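Local coordinates for protein putative transcriptional regulator (Clostridium difficile, PDB 3QI7) that is of unknown function but has a fold like that of periplasmic binding proteins and may be a lipoprotein that binds a small ligand such as a sugar, at residues Pro257-Gln261 against Tyr279-Asn283; Ile347-Phe351 against Ser363-Ser367. One frame throughout, in Å; residues are numbered along the deposited sequence. Where two conformers were deposited one is given.

Interaction 1: residues Pro257-Gln261 against Tyr279-Asn283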
ATOM      1  N   PRO A 257      -5.931   3.678   1.410  1.00 23.04           N
ATOM      2  CA  PRO A 257      -6.241   3.511   2.837  1.00 23.53           C
ATOM      3  C   PRO A 257      -5.014   3.551   3.748  1.00 23.33           C
ATOM      4  O   PRO A 257      -4.027   2.871   3.499  1.00 19.85           O
ATOM      5  CB  PRO A 257      -6.901   2.140   2.898  1.00 23.66           C
ATOM      6  CG  PRO A 257      -7.560   1.993   1.540  1.00 27.24           C
ATOM      7  CD  PRO A 257      -6.537   2.605   0.598  1.00 22.16           C
ATOM      8  N   SER A 258      -5.098   4.398   4.767  1.00 22.54           N
ATOM      9  CA  SER A 258      -4.022   4.593   5.720  1.00 23.84           C
ATOM     10  C   SER A 258      -4.512   5.240   7.016  1.00 23.42           C
ATOM     11  O   SER A 258      -5.014   6.352   6.988  1.00 20.14           O
ATOM     12  CB  SER A 258      -2.925   5.466   5.115  1.00 23.82           C
ATOM     13  OG  SER A 258      -1.944   5.713   6.099  1.00 23.39           O
ATOM     14  N   PRO A 259      -4.339   4.549   8.149  1.00 20.62           N
ATOM     15  CA  PRO A 259      -4.710   5.134   9.442  1.00 22.16           C
ATOM     16  C   PRO A 259      -3.865   6.345   9.812  1.00 24.59           C
ATOM     17  O   PRO A 259      -4.331   7.242  10.560  1.00 25.37           O
ATOM     18  CB  PRO A 259      -4.453   3.990  10.434  1.00 18.30           C
ATOM     19  CG  PRO A 259      -4.352   2.762   9.623  1.00 24.39           C
ATOM     20  CD  PRO A 259      -3.849   3.169   8.280  1.00 19.77           C
ATOM     21  N   ILE A 260      -2.614   6.363   9.340  1.00 23.44           N
ATOM     22  CA  ILE A 260      -1.666   7.394   9.757  1.00 23.21           C
ATOM     23  C   ILE A 260      -1.706   8.659   8.877  1.00 25.82           C
ATOM     24  O   ILE A 260      -1.439   9.764   9.368  1.00 25.12           O
ATOM     25  CB  ILE A 260      -0.240   6.808   9.877  1.00 26.40           C
ATOM     26  CG1 ILE A 260       0.726   7.825  10.505  1.00 26.47           C
ATOM     27  CG2 ILE A 260       0.274   6.301   8.517  1.00 17.96           C
ATOM     28  CD1 ILE A 260       0.309   8.332  11.888  1.00 31.05           C
ATOM     29  N   GLN A 261      -2.097   8.533   7.612  1.00 24.96           N
ATOM     30  CA  GLN A 261      -2.197   9.709   6.726  1.00 24.12           C
ATOM     31  C   GLN A 261      -3.579  10.308   6.784  1.00 23.74           C
ATOM     32  O   GLN A 261      -4.583   9.594   6.621  1.00 22.90           O
ATOM     33  CB  GLN A 261      -1.907   9.324   5.265  1.00 22.80           C
ATOM     34  CG  GLN A 261      -0.535   8.830   5.020  1.00 36.53           C
ATOM     35  CD  GLN A 261       0.514   9.855   5.418  1.00 45.34           C
ATOM     36  OE1 GLN A 261       1.251   9.652   6.383  1.00 46.10           O
ATOM     37  NE2 GLN A 261       0.554  10.981   4.696  1.00 36.78           N
ATOM     38  N   TYR A 279      -0.672   0.440  14.100  1.00 27.92           N
ATOM     39  CA  TYR A 279      -1.896   0.670  13.337  1.00 28.24           C
ATOM     40  C   TYR A 279      -3.152   0.206  14.077  1.00 28.02           C
ATOM     41  O   TYR A 279      -4.202   0.819  13.909  1.00 30.58           O
ATOM     42  CB  TYR A 279      -1.789   0.046  11.953  1.00 25.25           C
ATOM     43  CG  TYR A 279      -0.637   0.624  11.184  1.00 25.59           C
ATOM     44  CD1 TYR A 279      -0.630   1.968  10.830  1.00 26.38           C
ATOM     45  CD2 TYR A 279       0.470  -0.146  10.843  1.00 27.11           C
ATOM     46  CE1 TYR A 279       0.427   2.522  10.172  1.00 29.64           C
ATOM     47  CE2 TYR A 279       1.549   0.417  10.143  1.00 22.51           C
ATOM     48  CZ  TYR A 279       1.515   1.734   9.810  1.00 27.47           C
ATOM     49  OH  TYR A 279       2.568   2.311   9.146  1.00 28.16           O
ATOM     50  N   ASP A 280      -3.068  -0.836  14.894  1.00 26.38           N
ATOM     51  CA  ASP A 280      -4.261  -1.285  15.639  1.00 26.85           C
ATOM     52  C   ASP A 280      -4.713  -0.234  16.658  1.00 28.27           C
ATOM     53  O   ASP A 280      -5.905  -0.023  16.849  1.00 27.01           O
ATOM     54  CB  ASP A 280      -4.007  -2.594  16.367  1.00 25.86           C
ATOM     55  CG  ASP A 280      -3.817  -3.755  15.416  1.00 34.30           C
ATOM     56  OD1 ASP A 280      -4.179  -3.639  14.225  1.00 29.28           O
ATOM     57  OD2 ASP A 280      -3.275  -4.772  15.847  1.00 35.15           O
ATOM     58  N   LYS A 281      -3.748   0.430  17.287  1.00 25.28           N
ATOM     59  CA  LYS A 281      -4.032   1.417  18.317  1.00 24.21           C
ATOM     60  C   LYS A 281      -4.583   2.682  17.653  1.00 22.38           C
ATOM     61  O   LYS A 281      -5.510   3.303  18.171  1.00 22.77           O
ATOM     62  CB  LYS A 281      -2.761   1.714  19.131  1.00 24.90           C
ATOM     63  CG  LYS A 281      -2.984   2.726  20.257  1.00 29.45           C
ATOM     64  CD  LYS A 281      -1.678   3.137  20.963  1.00 32.93           C
ATOM     65  CE  LYS A 281      -1.978   4.005  22.208  1.00 37.70           C
ATOM     66  NZ  LYS A 281      -0.740   4.639  22.788  1.00 42.92           N
ATOM     67  N   ILE A 282      -3.991   3.070  16.522  1.00 23.17           N
ATOM     68  CA  ILE A 282      -4.491   4.206  15.743  1.00 23.45           C
ATOM     69  C   ILE A 282      -5.946   3.948  15.316  1.00 23.98           C
ATOM     70  O   ILE A 282      -6.794   4.835  15.420  1.00 21.86           O
ATOM     71  CB  ILE A 282      -3.618   4.526  14.523  1.00 22.18           C
ATOM     72  CG1 ILE A 282      -2.178   4.895  14.967  1.00 27.96           C
ATOM     73  CG2 ILE A 282      -4.245   5.687  13.690  1.00 20.07           C
ATOM     74  CD1 ILE A 282      -1.140   4.916  13.817  1.00 24.99           C
ATOM     75  N   ASN A 283      -6.209   2.736  14.836  1.00 24.06           N
ATOM     76  CA  ASN A 283      -7.552   2.349  14.377  1.00 24.12           C
ATOM     77  C   ASN A 283      -8.624   2.383  15.460  1.00 23.74           C
ATOM     78  O   ASN A 283      -9.751   2.843  15.208  1.00 22.10           O
ATOM     79  CB  ASN A 283      -7.497   0.989  13.704  1.00 22.35           C
ATOM     80  CG  ASN A 283      -6.880   1.071  12.342  1.00 22.04           C
ATOM     81  OD1 ASN A 283      -6.935   2.107  11.713  1.00 24.78           O
ATOM     82  ND2 ASN A 283      -6.310  -0.023  11.862  1.00 24.22           N
TER

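Interaction 2: residues Ile347-Phe351 against Ser363-Ser367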
ATOM      1  N   ILE A 347      -4.844 -10.879   9.906  1.00 20.67           N
ATOM      2  CA  ILE A 347      -5.804 -10.217   9.047  1.00 21.17           C
ATOM      3  C   ILE A 347      -6.135 -11.060   7.788  1.00 20.76           C
ATOM      4  O   ILE A 347      -5.332 -11.891   7.306  1.00 19.82           O
ATOM      5  CB  ILE A 347      -5.349  -8.781   8.649  1.00 22.69           C
ATOM      6  CG1 ILE A 347      -4.196  -8.798   7.634  1.00 19.40           C
ATOM      7  CG2 ILE A 347      -5.007  -7.926   9.914  1.00 20.10           C
ATOM      8  CD1 ILE A 347      -3.592  -7.356   7.349  1.00 22.52           C
ATOM      9  N   GLY A 348      -7.326 -10.806   7.247  1.00 18.17           N
ATOM     10  CA  GLY A 348      -7.741 -11.464   6.009  1.00 18.91           C
ATOM     11  C   GLY A 348      -7.253 -10.678   4.815  1.00 18.37           C
ATOM     12  O   GLY A 348      -6.997  -9.448   4.873  1.00 17.60           O
ATOM     13  N   SER A 349      -7.142 -11.381   3.703  1.00 17.21           N
ATOM     14  CA  SER A 349      -6.611 -10.816   2.489  1.00 18.11           C
ATOM     15  C   SER A 349      -7.056 -11.661   1.300  1.00 17.10           C
ATOM     16  O   SER A 349      -7.502 -12.770   1.471  1.00 18.66           O
ATOM     17  CB  SER A 349      -5.056 -10.842   2.555  1.00 16.32           C
ATOM     18  OG  SER A 349      -4.537 -12.176   2.614  1.00 17.89           O
ATOM     19  N   GLU A 350      -6.904 -11.130   0.102  1.00 17.30           N
ATOM     20  CA  GLU A 350      -7.091 -11.937  -1.105  0.50 18.82           C
ATOM     21  C   GLU A 350      -5.983 -11.622  -2.088  1.00 17.49           C
ATOM     22  O   GLU A 350      -5.735 -10.456  -2.421  1.00 19.49           O
ATOM     23  CB  GLU A 350      -8.468 -11.692  -1.750  0.50 19.69           C
ATOM     24  CG  GLU A 350      -8.803 -12.626  -2.954  0.50 22.50           C
ATOM     25  CD  GLU A 350     -10.084 -12.203  -3.696  0.50 29.50           C
ATOM     26  OE1 GLU A 350     -10.968 -11.602  -3.056  0.50 35.12           O
ATOM     27  OE2 GLU A 350     -10.213 -12.447  -4.912  0.50 17.31           O
ATOM     28  N   PHE A 351      -5.313 -12.689  -2.552  1.00 18.90           N
ATOM     29  CA  PHE A 351      -4.189 -12.604  -3.474  1.00 19.99           C
ATOM     30  C   PHE A 351      -4.585 -13.173  -4.835  1.00 21.58           C
ATOM     31  O   PHE A 351      -5.237 -14.219  -4.916  1.00 20.79           O
ATOM     32  CB  PHE A 351      -2.974 -13.400  -2.945  1.00 22.09           C
ATOM     33  CG  PHE A 351      -2.230 -12.731  -1.808  1.00 21.46           C
ATOM     34  CD1 PHE A 351      -2.739 -12.764  -0.501  1.00 18.14           C
ATOM     35  CD2 PHE A 351      -1.011 -12.129  -2.012  1.00 20.77           C
ATOM     36  CE1 PHE A 351      -2.056 -12.159   0.550  1.00 19.10           C
ATOM     37  CE2 PHE A 351      -0.330 -11.513  -0.955  1.00 22.84           C
ATOM     38  CZ  PHE A 351      -0.849 -11.538   0.314  1.00 21.16           C
ATOM     39  N   SER A 363      -1.107  -9.903  -6.738  1.00 21.14           N
ATOM     40  CA  SER A 363      -1.621  -8.639  -6.248  1.00 21.50           C
ATOM     41  C   SER A 363      -2.473  -8.953  -5.048  1.00 21.85           C
ATOM     42  O   SER A 363      -2.998 -10.061  -4.945  1.00 22.74           O
ATOM     43  CB  SER A 363      -2.375  -7.864  -7.318  1.00 25.30           C
ATOM     44  OG  SER A 363      -3.538  -8.534  -7.708  1.00 34.28           O
ATOM     45  N   VAL A 364      -2.623  -7.983  -4.152  1.00 17.78           N
ATOM     46  CA  VAL A 364      -3.319  -8.221  -2.892  1.00 21.36           C
ATOM     47  C   VAL A 364      -4.298  -7.103  -2.590  1.00 22.67           C
ATOM     48  O   VAL A 364      -4.036  -5.956  -2.917  1.00 23.54           O
ATOM     49  CB  VAL A 364      -2.304  -8.414  -1.695  1.00 25.10           C
ATOM     50  CG1 VAL A 364      -1.285  -7.321  -1.640  1.00 22.69           C
ATOM     51  CG2 VAL A 364      -3.008  -8.524  -0.338  1.00 20.73           C
ATOM     52  N   ILE A 365      -5.430  -7.462  -1.993  1.00 21.31           N
ATOM     53  CA  ILE A 365      -6.379  -6.511  -1.429  1.00 22.35           C
ATOM     54  C   ILE A 365      -6.576  -6.994  -0.015  1.00 19.87           C
ATOM     55  O   ILE A 365      -6.801  -8.175   0.183  1.00 20.31           O
ATOM     56  CB  ILE A 365      -7.786  -6.527  -2.139  1.00 22.87           C
ATOM     57  CG1 ILE A 365      -7.677  -6.132  -3.625  1.00 28.20           C
ATOM     58  CG2 ILE A 365      -8.801  -5.601  -1.386  1.00 23.15           C
ATOM     59  CD1 ILE A 365      -7.187  -4.722  -3.893  1.00 31.49           C
ATOM     60  N   LEU A 366      -6.477  -6.111   0.960  1.00 16.83           N
ATOM     61  CA  LEU A 366      -6.705  -6.519   2.364  1.00 18.88           C
ATOM     62  C   LEU A 366      -8.190  -6.493   2.700  1.00 20.45           C
ATOM     63  O   LEU A 366      -8.958  -5.800   2.041  1.00 18.96           O
ATOM     64  CB  LEU A 366      -5.957  -5.573   3.318  1.00 21.33           C
ATOM     65  CG  LEU A 366      -4.451  -5.608   3.119  1.00 22.66           C
ATOM     66  CD1 LEU A 366      -3.767  -4.583   4.060  1.00 21.01           C
ATOM     67  CD2 LEU A 366      -3.927  -7.032   3.370  1.00 19.30           C
ATOM     68  N   SER A 367      -8.572  -7.243   3.728  1.00 21.38           N
ATOM     69  CA  SER A 367      -9.926  -7.223   4.243  1.00 21.40           C
ATOM     70  C   SER A 367     -10.289  -5.844   4.708  1.00 21.21           C
ATOM     71  O   SER A 367      -9.453  -5.060   5.120  1.00 21.40           O
ATOM     72  CB  SER A 367     -10.130  -8.196   5.399  1.00 25.67           C
ATOM     73  OG  SER A 367     -10.266  -9.510   4.906  1.00 30.56           O
TER

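Interaction 1: residues Pro257-Gln261 against Tyr279-Asn283
Pro259 packs onto the first turn of helix 279-292, where its CA comes within 6.3 Å of the CA of Asn283, and the loop 257-261 runs past that turn without regular structure. The pyrrolidine ring touches three helix side chains. The side chains of Pro259 and Tyr279 cross at about a right angle, with Pro259 CG 4.0 Å from Tyr279 CD1, while Pro259 CB lies 3.7 Å from Ile282 CG2. The amide oxygen OD1 of Asn283 rests 3.4 Å from Pro259 CG; it accepts a hydrogen bond from the hydroxyl of Tyr371, so a buried polar group sits beside the proline with its needs met.

Ile260 extends the apolar patch. Its CG2 approaches the edge of the Tyr279 ring near the ring plane, 4.1 Å from CE1. With CG1 anti to the backbone N (chi1 -172°), the longer branch carries CD1 to 4.2 Å from Ile282 CD1. Val27 of helix 26-42 touches both Ile260 and Tyr279. On the loop side, Ser258 forms an ST motif, its OG accepting from Gln261 N at 3.2 Å, which braces the turn bearing Pro259 and Ile260.

The segments thus meet largely through carbon, against which Asn283 OD1 and Pro259 O also lie: rigid proline and branched isoleucines fit by shape, Tyr279 offers a flat ring edge, Asn283 an amide that reaches Tyr371, and polar bonds stay within the loop or go outside.

Interaction 2: residues Ile347-Phe351 against Ser363-Ser367
The beta hairpin of strands 349-353 and 361-370 brings these segments together; strand 361-370 also pairs in parallel with strand 134-137, so the hairpin adds 349-353 to the mixed sheet. The short strand axes pass 4.8 Å apart at 164°. Glu350 and Ile365 form the hydrogen-bonded pair: Glu350 N gives to Ile365 O, and Ile365 N returns a bond to Glu350 O, each 3.0 Å. At the far end of the contact, Ser367 N donates to Gly348 O at 2.9 Å.

Ser349 with Leu366 and Phe351 with Val364 are non-hydrogen-bonded pairs whose side chains share one face. Val364 lies alongside Phe351, its CB over one ring face, 3.9 Å from the centroid and 17° off the normal, a CH-pi contact. Because CG2 is anti to the backbone N of Val364 (chi1 50° for CG1), that methyl lies on the same side of the ring, 3.8 Å from Phe351 CZ. Leu366 sends CD2 back to Ile347 CD1 at 4.0 Å. Helices 306-324 and 334-345 cover this face, which suits its aromatic and branched residues. Glu350 and Ile365 point to the other face, where Ile365 packs on helix 140-153 and the exposed Glu350 can keep its carboxylate in water.

Backbone bonds thus fix the register, and the phenyl-valine overlap adds a buried CH-pi contact between the strands.

In the fold
Interaction 1 is formed by earlier parts of the chain than interaction 2; their centres lie 17 Å apart and their nearest atoms about 6 Å. Two connections bring them into one neighbourhood. Pro303 offers its carbonyl to Asn283 in a weak hydrogen bond and touches Ile347, while Tyr302 packs against Pro257 and Leu366. Strand 361-370 also leads on to interaction 1, for the residue directly after it, Tyr371, bonds Asn283 through its hydroxyl. One contact joins a loop to a helix, the other pairs the two strands of a hairpin. No ligand or active site is established here, so neither can be assigned to a binding pocket.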